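Local coordinates for protein SalCYP truncation (Salinispora tropica, PDB 7ABB) that belongs to the cytochrome P450 family and carries a heme c, held here in a truncated, largely helical form of the protein, at residues A[85-90]-A[214-219]; A[77-82]-A[222-227]; A[128-133]-A[382-387]. All blocks are in the same frame, centred on the assembly; numbering follows the deposited sequence.

Contact 1: A[85-90]-A[214-219]. With HEC (heme c), chain B.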
loop_
_atom_site.group_PDB
_atom_site.type_symbol
_atom_site.label_atom_id
_atom_site.label_comp_id
_atom_site.label_asym_id
_atom_site.label_seq_id
_atom_site.Cartn_x
_atom_site.Cartn_y
_atom_site.Cartn_z
ATOM N N GLY A 85 20.681 -4.863 4.878
ATOM C CA GLY A 85 21.788 -4.959 5.798
ATOM C C GLY A 85 21.811 -3.786 6.757
ATOM O O GLY A 85 20.810 -3.104 6.984
ATOM N N ARG A 86 22.986 -3.552 7.330
ATOM C CA ARG A 86 23.071 -2.579 8.412
ATOM C C ARG A 86 22.645 -1.183 7.953
ATOM O O ARG A 86 22.051 -0.430 8.731
ATOM C CB ARG A 86 24.483 -2.564 8.996
ATOM C CG ARG A 86 25.483 -1.785 8.200
ATOM C CD ARG A 86 26.847 -1.798 8.893
ATOM N NE ARG A 86 27.503 -3.092 8.804
ATOM C CZ ARG A 86 27.853 -3.853 9.844
ATOM N NH1 ARG A 86 27.577 -3.483 11.092
ATOM N NH2 ARG A 86 28.486 -5.006 9.633
ATOM N N THR A 87 22.960 -0.807 6.705
ATOM C CA THR A 87 22.578 0.524 6.221
ATOM C C THR A 87 21.062 0.640 6.130
ATOM O O THR A 87 20.483 1.692 6.444
ATOM C CB THR A 87 23.223 0.787 4.854
ATOM O OG1 THR A 87 24.648 0.985 5.024
ATOM C CG2 THR A 87 22.637 1.979 4.156
ATOM N N HIS A 88 20.398 -0.420 5.692
ATOM C CA HIS A 88 18.940 -0.374 5.672
ATOM C C HIS A 88 18.384 -0.225 7.079
ATOM O O HIS A 88 17.458 0.564 7.311
ATOM C CB HIS A 88 18.360 -1.631 5.024
ATOM C CG HIS A 88 16.889 -1.761 5.224
ATOM N ND1 HIS A 88 15.971 -1.177 4.379
ATOM C CD2 HIS A 88 16.169 -2.386 6.186
ATOM C CE1 HIS A 88 14.753 -1.452 4.802
ATOM N NE2 HIS A 88 14.844 -2.170 5.905
ATOM N N ASN A 89 18.961 -0.938 8.048
ATOM C CA ASN A 89 18.463 -0.827 9.411
ATOM C C ASN A 89 18.679 0.586 9.956
ATOM O O ASN A 89 17.824 1.117 10.676
ATOM C CB ASN A 89 19.127 -1.886 10.287
ATOM C CG ASN A 89 18.921 -3.300 9.728
ATOM O OD1 ASN A 89 17.870 -3.615 9.149
ATOM N ND2 ASN A 89 19.930 -4.146 9.881
ATOM N N GLU A 90 19.774 1.240 9.565
ATOM C CA GLU A 90 20.017 2.599 10.042
ATOM C C GLU A 90 19.018 3.570 9.436
ATOM O O GLU A 90 18.525 4.463 10.130
ATOM C CB GLU A 90 21.442 3.049 9.724
ATOM C CG GLU A 90 21.916 4.235 10.559
ATOM C CD GLU A 90 23.376 4.587 10.310
ATOM O OE1 GLU A 90 23.813 5.648 10.806
ATOM O OE2 GLU A 90 24.080 3.821 9.616
ATOM N N GLU A 214 23.586 10.918 9.416
ATOM C CA GLU A 214 24.687 10.127 8.891
ATOM C C GLU A 214 24.210 8.690 8.759
ATOM O O GLU A 214 23.370 8.220 9.534
ATOM C CB GLU A 214 25.922 10.186 9.780
ATOM C CG GLU A 214 26.756 11.446 9.552
ATOM C CD GLU A 214 28.046 11.460 10.346
ATOM O OE1 GLU A 214 28.776 12.467 10.266
ATOM O OE2 GLU A 214 28.332 10.462 11.040
ATOM N N ILE A 215 24.720 8.016 7.737
ATOM C CA ILE A 215 24.468 6.602 7.525
ATOM C C ILE A 215 25.823 5.959 7.302
ATOM O O ILE A 215 26.564 6.369 6.400
ATOM C CB ILE A 215 23.542 6.342 6.329
ATOM C CG1 ILE A 215 22.166 6.970 6.555
ATOM C CG2 ILE A 215 23.408 4.852 6.064
ATOM C CD1 ILE A 215 21.290 6.288 7.606
ATOM N N ASP A 216 26.155 4.972 8.127
ATOM C CA ASP A 216 27.440 4.283 8.021
ATOM C C ASP A 216 28.600 5.262 8.204
ATOM O O ASP A 216 29.634 5.156 7.539
ATOM C CB ASP A 216 27.552 3.556 6.678
ATOM C CG ASP A 216 28.492 2.366 6.721
ATOM O OD1 ASP A 216 28.998 2.019 7.808
ATOM O OD2 ASP A 216 28.730 1.773 5.648
ATOM N N GLY A 217 28.413 6.240 9.095
ATOM C CA GLY A 217 29.435 7.229 9.387
ATOM C C GLY A 217 29.649 8.287 8.327
ATOM O O GLY A 217 30.639 9.026 8.407
ATOM N N THR A 218 28.759 8.385 7.343
ATOM C CA THR A 218 28.913 9.299 6.227
ATOM C C THR A 218 27.686 10.192 6.146
ATOM O O THR A 218 26.564 9.688 6.268
ATOM C CB THR A 218 29.079 8.524 4.910
ATOM O OG1 THR A 218 30.307 7.784 4.950
ATOM C CG2 THR A 218 29.115 9.464 3.724
ATOM N N PRO A 219 27.836 11.498 5.938
ATOM C CA PRO A 219 26.650 12.347 5.781
ATOM C C PRO A 219 25.754 11.854 4.651
ATOM O O PRO A 219 26.228 11.432 3.595
ATOM C CB PRO A 219 27.242 13.726 5.474
ATOM C CG PRO A 219 28.581 13.701 6.122
ATOM C CD PRO A 219 29.083 12.288 5.967
HETATM FE FE HEC B . 3.989 0.593 2.266
HETATM C CHA HEC B . 6.980 -1.086 1.991
HETATM C CHB HEC B . 2.358 -2.330 1.538
HETATM C CHC HEC B . 0.995 2.238 2.573
HETATM C CHD HEC B . 5.623 3.560 2.620
HETATM N NA HEC B . 4.555 -1.294 1.837
HETATM C C1A HEC B . 5.846 -1.822 1.816
HETATM C C2A HEC B . 5.833 -3.248 1.563
HETATM C C3A HEC B . 4.532 -3.574 1.451
HETATM C C4A HEC B . 3.735 -2.382 1.614
HETATM C CMA HEC B . 3.927 -4.958 1.159
HETATM C CAA HEC B . 7.074 -4.207 1.488
HETATM C CBA HEC B . 7.689 -4.317 0.098
HETATM C CGA HEC B . 8.842 -5.305 0.125
HETATM O O1A HEC B . 9.500 -5.383 -0.938
HETATM O O2A HEC B . 9.052 -5.961 1.179
HETATM N NB HEC B . 2.061 0.077 2.035
HETATM C C1B HEC B . 1.584 -1.195 1.779
HETATM C C2B HEC B . 0.154 -1.137 1.828
HETATM C C3B HEC B . -0.217 0.119 2.140
HETATM C C4B HEC B . 0.963 0.905 2.250
HETATM C CMB HEC B . -0.702 -2.398 1.592
HETATM C CAB HEC B . -1.555 0.790 2.311
HETATM C CBB HEC B . -2.737 -0.110 2.476
HETATM N NC HEC B . 3.433 2.538 2.512
HETATM C C1C HEC B . 2.144 2.978 2.706
HETATM C C2C HEC B . 2.173 4.375 3.046
HETATM C C3C HEC B . 3.464 4.774 3.075
HETATM C C4C HEC B . 4.257 3.620 2.718
HETATM C CMC HEC B . 0.920 5.200 3.347
HETATM C CAC HEC B . 4.094 6.151 3.343
HETATM C CBC HEC B . 3.292 7.214 4.092
HETATM N ND HEC B . 5.914 1.119 2.271
HETATM C C1D HEC B . 6.357 2.430 2.443
HETATM C C2D HEC B . 7.785 2.418 2.430
HETATM C C3D HEC B . 8.231 1.012 2.233
HETATM C C4D HEC B . 6.997 0.260 2.167
HETATM C CMD HEC B . 8.682 3.655 2.572
HETATM C CAD HEC B . 9.669 0.473 2.139
HETATM C CBD HEC B . 10.096 0.063 3.527
HETATM C CGD HEC B . 11.472 -0.573 3.481
HETATM O O1D HEC B . 12.105 -0.712 4.549
HETATM O O2D HEC B . 11.905 -0.929 2.366
HETATM O O HOH W 1 26.201 6.236 10.995
#
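A tight beta hairpin docks on the first turn of helix 86-95 through Glu90, which reaches the type I' turn from Ile215 to Thr218. Glu90 OE2 accepts a hydrogen bond from the backbone Asp216 N at 2.8 Å, with an N-H...O angle of 158°. The donor arrives on the syn side of the carboxylate, somewhat out of its plane. Glu90 OE1 takes a short hydrogen bond, modelled at 2.5 Å, from a water, and that water accepts one from Gly217 N at 2.9 Å. CG of Glu90 stands anti to the backbone N (chi1 -161°) and the extended chain carries the carboxylate across to the hairpin. On the way the Glu90 chain runs alongside Ile215, antiparallel to it, with Glu90 CG 3.7 Å from Ile215 CD1. Thr87 meets the other branch of Ile215 at about a right angle, methyl to methyl, CG2 to CG2 at 3.5 Å. His88, on the same turn, belongs to the heme pocket. One carboxylate thus serves two successive turn amides, one directly and one through water. Glu90 OE1 also lies 2.9 Å from Glu214 O; these two acceptors probably repel, which the protons from Asp216 N and the water probably offset in part.

Contact 2: A[77-82]-A[222-227]; sequences RWIPLT and DADRES. With HEC (heme c), chain B.
Arg77 and Asp224 meet side-on, with guanidinium and carboxylate planes only 18° apart. Arg77 NE binds Asp224 OD1 at 2.8 Å in a nearly straight bond of 173°. Arg77 NH2 binds Asp224 OD2 at 2.9 Å. This two-pronged salt bridge uses the syn side of each oxygen, and both oxygens lie close to the guanidinium plane. The arginine chain is extended from CG to NE, with CG anti to the backbone N (chi1 -176°), which lays NE and NH2 along the side of Asp224. Two bonds to two oxygens probably hold both groups against rotation. Ile79 lies beside the bridge, its CG1 3.8 Å from Asp224 OD1. One helical turn on, Ser227 points its hydroxyl at the loop backbone. Ser227 OG donates to Arg77 O at 3.0 Å and accepts from Ile79 N at 2.9 Å. One hydroxyl therefore ties two backbone groups on either side of Trp78. After Ile79 comes a cis peptide bond to Pro80, and the chain turns to the heme c, where Leu81 CA is 3.3 Å from HEC O2D. The contact joins the heme-pocket loop before helix 86-95 to the first turns of helix 222-235. Trp91 of helix 86-95 touches both Ile79 and Asp224. Trp78 packs on Thr230, Val231 and Leu234 of helix 222-235 and on Phe183 of helix 182-199.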
loop_
_atom_site.group_PDB
_atom_site.type_symbol
_atom_site.label_atom_id
_atom_site.label_comp_id
_atom_site.label_asym_id
_atom_site.label_seq_id
_atom_site.Cartn_x
_atom_site.Cartn_y
_atom_site.Cartn_z
ATOM N N ARG A 77 18.801 2.293 -6.965
ATOM C CA ARG A 77 18.937 2.584 -5.538
ATOM C C ARG A 77 17.723 3.401 -5.093
ATOM O O ARG A 77 17.693 4.627 -5.224
ATOM C CB ARG A 77 20.244 3.321 -5.275
ATOM C CG ARG A 77 20.539 3.596 -3.812
ATOM C CD ARG A 77 21.888 4.298 -3.667
ATOM N NE ARG A 77 22.108 4.777 -2.305
ATOM C CZ ARG A 77 22.755 4.105 -1.358
ATOM N NH1 ARG A 77 23.270 2.907 -1.611
ATOM N NH2 ARG A 77 22.890 4.637 -0.150
ATOM N N TRP A 78 16.719 2.709 -4.568
ATOM C CA TRP A 78 15.502 3.338 -4.063
ATOM C C TRP A 78 15.525 3.222 -2.543
ATOM O O TRP A 78 15.324 2.136 -1.993
ATOM C CB TRP A 78 14.253 2.677 -4.648
ATOM C CG TRP A 78 14.173 2.723 -6.148
ATOM C CD1 TRP A 78 14.806 1.895 -7.028
ATOM C CD2 TRP A 78 13.410 3.639 -6.943
ATOM N NE1 TRP A 78 14.486 2.237 -8.318
ATOM C CE2 TRP A 78 13.631 3.306 -8.293
ATOM C CE3 TRP A 78 12.562 4.707 -6.644
ATOM C CZ2 TRP A 78 13.034 3.999 -9.340
ATOM C CZ3 TRP A 78 11.972 5.396 -7.690
ATOM C CH2 TRP A 78 12.210 5.041 -9.018
ATOM N N ILE A 79 15.773 4.337 -1.874
ATOM C CA ILE A 79 15.913 4.340 -0.417
ATOM C C ILE A 79 14.525 4.342 0.214
ATOM O O ILE A 79 13.741 5.268 -0.059
ATOM C CB ILE A 79 16.703 5.564 0.032
ATOM C CG1 ILE A 79 18.114 5.555 -0.568
ATOM C CG2 ILE A 79 16.738 5.647 1.557
ATOM C CD1 ILE A 79 19.035 4.548 0.050
ATOM N N PRO A 80 14.215 3.407 1.122
ATOM C CA PRO A 80 15.017 2.285 1.635
ATOM C C PRO A 80 14.690 0.935 1.005
ATOM O O PRO A 80 15.180 -0.082 1.468
ATOM C CB PRO A 80 14.652 2.265 3.110
ATOM C CG PRO A 80 13.199 2.690 3.123
ATOM C CD PRO A 80 13.011 3.624 1.943
ATOM N N LEU A 81 13.867 0.944 -0.046
ATOM C CA LEU A 81 13.250 -0.280 -0.552
ATOM C C LEU A 81 14.278 -1.305 -1.042
ATOM O O LEU A 81 14.104 -2.514 -0.834
ATOM C CB LEU A 81 12.281 0.101 -1.671
ATOM C CG LEU A 81 11.278 -0.920 -2.203
ATOM C CD1 LEU A 81 10.367 -1.482 -1.110
ATOM C CD2 LEU A 81 10.458 -0.249 -3.294
ATOM N N THR A 82 15.340 -0.853 -1.708
ATOM C CA THR A 82 16.268 -1.742 -2.400
ATOM C C THR A 82 17.617 -1.848 -1.707
ATOM O O THR A 82 18.575 -2.356 -2.302
ATOM C CB THR A 82 16.473 -1.286 -3.845
ATOM O OG1 THR A 82 17.192 -0.050 -3.867
ATOM C CG2 THR A 82 15.142 -1.099 -4.538
ATOM N N ASP A 222 22.460 14.366 -0.953
ATOM C CA ASP A 222 21.211 14.880 -1.509
ATOM C C ASP A 222 20.584 13.868 -2.472
ATOM O O ASP A 222 19.362 13.847 -2.634
ATOM C CB ASP A 222 21.434 16.230 -2.207
ATOM C CG ASP A 222 21.412 17.433 -1.231
ATOM O OD1 ASP A 222 21.195 17.235 -0.015
ATOM O OD2 ASP A 222 21.617 18.589 -1.684
ATOM N N ALA A 223 21.394 13.011 -3.105
ATOM C CA ALA A 223 20.838 12.003 -4.006
ATOM C C ALA A 223 20.003 10.979 -3.244
ATOM O O ALA A 223 18.940 10.543 -3.722
ATOM C CB ALA A 223 21.960 11.307 -4.773
ATOM N N ASP A 224 20.479 10.562 -2.067
ATOM C CA ASP A 224 19.689 9.653 -1.243
ATOM C C ASP A 224 18.477 10.368 -0.653
ATOM O O ASP A 224 17.399 9.774 -0.542
ATOM C CB ASP A 224 20.549 9.039 -0.137
ATOM C CG ASP A 224 21.429 7.875 -0.631
ATOM O OD1 ASP A 224 21.247 7.397 -1.773
ATOM O OD2 ASP A 224 22.309 7.430 0.137
ATOM N N ARG A 225 18.626 11.646 -0.280
ATOM C CA ARG A 225 17.478 12.441 0.154
ATOM C C ARG A 225 16.397 12.450 -0.909
ATOM O O ARG A 225 15.219 12.239 -0.620
ATOM C CB ARG A 225 17.883 13.887 0.454
ATOM C CG ARG A 225 18.473 14.081 1.814
ATOM C CD ARG A 225 18.775 15.540 2.146
ATOM N NE ARG A 225 19.667 15.536 3.296
ATOM C CZ ARG A 225 20.986 15.508 3.234
ATOM N NH1 ARG A 225 21.618 15.587 2.070
ATOM N NH2 ARG A 225 21.688 15.459 4.353
ATOM N N GLU A 226 16.789 12.725 -2.151
ATOM C CA GLU A 226 15.825 12.753 -3.239
ATOM C C GLU A 226 15.243 11.372 -3.479
ATOM O O GLU A 226 14.047 11.229 -3.750
ATOM C CB GLU A 226 16.503 13.289 -4.499
ATOM C CG GLU A 226 16.934 14.725 -4.363
ATOM C CD GLU A 226 17.821 15.172 -5.501
ATOM O OE1 GLU A 226 17.721 14.573 -6.591
ATOM O OE2 GLU A 226 18.612 16.123 -5.311
ATOM N N SER A 227 16.078 10.338 -3.386
ATOM C CA SER A 227 15.555 8.983 -3.525
ATOM C C SER A 227 14.493 8.688 -2.470
ATOM O O SER A 227 13.388 8.223 -2.790
ATOM C CB SER A 227 16.700 7.983 -3.434
ATOM O OG SER A 227 16.205 6.677 -3.607
HETATM FE FE HEC B . 3.989 0.593 2.266
HETATM C CHA HEC B . 6.980 -1.086 1.991
HETATM C CHB HEC B . 2.358 -2.330 1.538
HETATM C CHC HEC B . 0.995 2.238 2.573
HETATM C CHD HEC B . 5.623 3.560 2.620
HETATM N NA HEC B . 4.555 -1.294 1.837
HETATM C C1A HEC B . 5.846 -1.822 1.816
HETATM C C2A HEC B . 5.833 -3.248 1.563
HETATM C C3A HEC B . 4.532 -3.574 1.451
HETATM C C4A HEC B . 3.735 -2.382 1.614
HETATM C CMA HEC B . 3.927 -4.958 1.159
HETATM C CAA HEC B . 7.074 -4.207 1.488
HETATM C CBA HEC B . 7.689 -4.317 0.098
HETATM C CGA HEC B . 8.842 -5.305 0.125
HETATM O O1A HEC B . 9.500 -5.383 -0.938
HETATM O O2A HEC B . 9.052 -5.961 1.179
HETATM N NB HEC B . 2.061 0.077 2.035
HETATM C C1B HEC B . 1.584 -1.195 1.779
HETATM C C2B HEC B . 0.154 -1.137 1.828
HETATM C C3B HEC B . -0.217 0.119 2.140
HETATM C C4B HEC B . 0.963 0.905 2.250
HETATM C CMB HEC B . -0.702 -2.398 1.592
HETATM C CAB HEC B . -1.555 0.790 2.311
HETATM C CBB HEC B . -2.737 -0.110 2.476
HETATM N NC HEC B . 3.433 2.538 2.512
HETATM C C1C HEC B . 2.144 2.978 2.706
HETATM C C2C HEC B . 2.173 4.375 3.046
HETATM C C3C HEC B . 3.464 4.774 3.075
HETATM C C4C HEC B . 4.257 3.620 2.718
HETATM C CMC HEC B . 0.920 5.200 3.347
HETATM C CAC HEC B . 4.094 6.151 3.343
HETATM C CBC HEC B . 3.292 7.214 4.092
HETATM N ND HEC B . 5.914 1.119 2.271
HETATM C C1D HEC B . 6.357 2.430 2.443
HETATM C C2D HEC B . 7.785 2.418 2.430
HETATM C C3D HEC B . 8.231 1.012 2.233
HETATM C C4D HEC B . 6.997 0.260 2.167
HETATM C CMD HEC B . 8.682 3.655 2.572
HETATM C CAD HEC B . 9.669 0.473 2.139
HETATM C CBD HEC B . 10.096 0.063 3.527
HETATM C CGD HEC B . 11.472 -0.573 3.481
HETATM O O1D HEC B . 12.105 -0.712 4.549
HETATM O O2D HEC B . 11.905 -0.929 2.366
#

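Contact 3: A[128-133]-A[382-387]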
loop_
_atom_site.group_PDB
_atom_site.type_symbol
_atom_site.label_atom_id
_atom_site.label_comp_id
_atom_site.label_asym_id
_atom_site.label_seq_id
_atom_site.Cartn_x
_atom_site.Cartn_y
_atom_site.Cartn_z
ATOM N N VAL A 128 -20.690 9.861 -6.194
ATOM C CA VAL A 128 -19.312 10.317 -6.268
ATOM C C VAL A 128 -18.491 9.268 -7.004
ATOM O O VAL A 128 -18.793 8.071 -6.953
ATOM C CB VAL A 128 -18.755 10.586 -4.847
ATOM C CG1 VAL A 128 -18.560 9.300 -4.051
ATOM C CG2 VAL A 128 -17.429 11.389 -4.918
ATOM N N SER A 129 -17.429 9.721 -7.671
ATOM C CA SER A 129 -16.384 8.826 -8.153
ATOM C C SER A 129 -15.391 8.723 -7.002
ATOM O O SER A 129 -14.588 9.636 -6.752
ATOM C CB SER A 129 -15.765 9.344 -9.447
ATOM O OG SER A 129 -14.659 8.523 -9.836
ATOM N N PHE A 130 -15.478 7.619 -6.267
ATOM C CA PHE A 130 -14.916 7.549 -4.922
ATOM C C PHE A 130 -13.419 7.851 -4.913
ATOM O O PHE A 130 -12.941 8.648 -4.095
ATOM C CB PHE A 130 -15.192 6.170 -4.330
ATOM C CG PHE A 130 -14.619 5.962 -2.966
ATOM C CD1 PHE A 130 -15.326 6.315 -1.832
ATOM C CD2 PHE A 130 -13.349 5.411 -2.805
ATOM C CE1 PHE A 130 -14.792 6.132 -0.565
ATOM C CE2 PHE A 130 -12.833 5.193 -1.543
ATOM C CZ PHE A 130 -13.545 5.554 -0.421
ATOM N N SER A 131 -12.650 7.194 -5.779
ATOM C CA SER A 131 -11.205 7.366 -5.674
ATOM C C SER A 131 -10.724 8.647 -6.349
ATOM O O SER A 131 -9.815 9.309 -5.834
ATOM C CB SER A 131 -10.484 6.151 -6.254
ATOM O OG SER A 131 -10.741 5.025 -5.429
ATOM N N ASP A 132 -11.304 9.014 -7.494
ATOM C CA ASP A 132 -10.856 10.206 -8.212
ATOM C C ASP A 132 -11.180 11.479 -7.443
ATOM O O ASP A 132 -10.345 12.389 -7.354
ATOM C CB ASP A 132 -11.505 10.277 -9.595
ATOM C CG ASP A 132 -10.991 9.225 -10.554
ATOM O OD1 ASP A 132 -9.979 8.558 -10.239
ATOM O OD2 ASP A 132 -11.606 9.075 -11.630
ATOM N N GLU A 133 -12.402 11.587 -6.915
ATOM C CA GLU A 133 -12.858 12.831 -6.302
ATOM C C GLU A 133 -12.568 12.895 -4.812
ATOM O O GLU A 133 -12.361 13.994 -4.284
ATOM C CB GLU A 133 -14.365 13.014 -6.531
ATOM C CG GLU A 133 -14.741 13.048 -7.970
ATOM C CD GLU A 133 -16.189 13.432 -8.138
ATOM O OE1 GLU A 133 -17.024 12.535 -8.398
ATOM O OE2 GLU A 133 -16.495 14.643 -7.958
ATOM N N TYR A 382 -9.476 2.516 -12.826
ATOM C CA TYR A 382 -10.854 2.111 -12.579
ATOM C C TYR A 382 -11.652 3.346 -12.188
ATOM O O TYR A 382 -11.091 4.400 -11.887
ATOM C CB TYR A 382 -10.918 1.046 -11.479
ATOM C CG TYR A 382 -10.461 1.540 -10.128
ATOM C CD1 TYR A 382 -11.347 2.156 -9.248
ATOM C CD2 TYR A 382 -9.130 1.397 -9.732
ATOM C CE1 TYR A 382 -10.933 2.613 -8.011
ATOM C CE2 TYR A 382 -8.704 1.852 -8.501
ATOM C CZ TYR A 382 -9.605 2.459 -7.641
ATOM O OH TYR A 382 -9.223 2.926 -6.404
ATOM N N ASP A 383 -12.979 3.205 -12.166
ATOM C CA ASP A 383 -13.855 4.294 -11.736
ATOM C C ASP A 383 -14.918 3.690 -10.829
ATOM O O ASP A 383 -15.836 3.018 -11.304
ATOM C CB ASP A 383 -14.475 5.009 -12.939
ATOM C CG ASP A 383 -15.369 6.177 -12.541
ATOM O OD1 ASP A 383 -15.564 6.401 -11.332
ATOM O OD2 ASP A 383 -15.874 6.875 -13.447
ATOM N N LEU A 384 -14.789 3.916 -9.537
ATOM C CA LEU A 384 -15.724 3.399 -8.550
ATOM C C LEU A 384 -16.766 4.474 -8.293
ATOM O O LEU A 384 -16.484 5.469 -7.622
ATOM C CB LEU A 384 -14.996 3.024 -7.266
ATOM C CG LEU A 384 -15.906 2.673 -6.092
ATOM C CD1 LEU A 384 -16.778 1.483 -6.427
ATOM C CD2 LEU A 384 -15.088 2.393 -4.857
ATOM N N ARG A 385 -17.961 4.268 -8.837
ATOM C CA ARG A 385 -19.102 5.135 -8.572
ATOM C C ARG A 385 -19.911 4.536 -7.428
ATOM O O ARG A 385 -20.249 3.350 -7.448
ATOM C CB ARG A 385 -19.969 5.290 -9.822
ATOM C CG ARG A 385 -21.183 6.203 -9.655
ATOM C CD ARG A 385 -21.905 6.441 -10.981
ATOM N NE ARG A 385 -23.173 7.174 -10.833
ATOM C CZ ARG A 385 -24.351 6.786 -11.336
ATOM N NH1 ARG A 385 -24.446 5.645 -12.023
ATOM N NH2 ARG A 385 -25.456 7.534 -11.154
ATOM N N ILE A 386 -20.224 5.361 -6.438
ATOM C CA ILE A 386 -21.096 4.994 -5.334
ATOM C C ILE A 386 -22.260 5.969 -5.365
ATOM O O ILE A 386 -22.075 7.148 -5.697
ATOM C CB ILE A 386 -20.363 5.068 -3.983
ATOM C CG1 ILE A 386 -19.080 4.239 -4.028
ATOM C CG2 ILE A 386 -21.270 4.659 -2.839
ATOM C CD1 ILE A 386 -18.285 4.254 -2.754
ATOM N N VAL A 387 -23.462 5.478 -5.040
ATOM C CA VAL A 387 -24.652 6.318 -5.002
ATOM C C VAL A 387 -25.399 6.115 -3.684
ATOM O O VAL A 387 -25.231 5.111 -2.987
ATOM C CB VAL A 387 -25.592 6.046 -6.209
ATOM C CG1 VAL A 387 -24.869 6.297 -7.537
ATOM C CG2 VAL A 387 -26.168 4.634 -6.180
HETATM O O HOH W 2 -13.130 6.379 -8.601
HETATM O O HOH W 3 -10.631 5.979 -9.702
HETATM O O HOH W 4 -11.129 7.048 -13.158
#
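Val128 and Ile386 form the hydrogen-bonded pair of a two-stranded antiparallel sheet, made by strand 127-129 and the C-terminal strand 385-387 of this P450 fold. Their amides and carbonyls bond reciprocally, Val128 N to Ile386 O and Ile386 N to Val128 O, each at 3.1 Å. Phe130 N, at the start of helix 130-147, adds one more bond, of 2.7 Å to Leu384 O. Phe130 CG stands anti to the backbone N (chi1 178°), which lays the ring beside Leu384 and Ile386. Phe130 CB is 3.8 Å from Leu384 CD2, and Phe130 CD1 is 3.7 Å from Ile386 CD1. Ser129 OG donates to Asp383 OD1 at 2.7 Å, coming from above the carboxylate plane. Ser131 OG donates to Tyr382 OH at 2.8 Å, at the edge of the tyrosine ring. In the next shell, Asn242 of helix 238-253 hydrogen-bonds the same Tyr382 hydroxyl, and Trp359 of helix 345-362 meets Phe130 edge-to-face. Glu133 OE1 accepts from Ser129 N, the N-cap residue. Two waters bridge the Asp132 carboxylate to Tyr382 O. A third water donates to Ser129 OG and accepts from both Ser131 N and Leu384 N, the last at 3.1 Å.

In the fold
Contacts 1 and 2 are neighbours, with centres 12 Å apart. Both lie near the heme c, and they meet where His88 ND1 probably hydrogen-bonds Pro80 O. Along the chain, loop 77-82 leads into helix 86-95, and hairpin 214-219 leads into helix 222-235. Contact 2 thus pairs the outer two of these four segments and contact 1 the inner two. Contact 3 lies on the opposite side of the chain's centre, about 43 Å from contact 1 and 33 Å from contact 2 between centres. Its segments alternate with theirs along the sequence. Two contacts thus lie on the heme-propionate side, and one joins strand 127-129 to the C-terminal strand 385-387 in a two-stranded sheet.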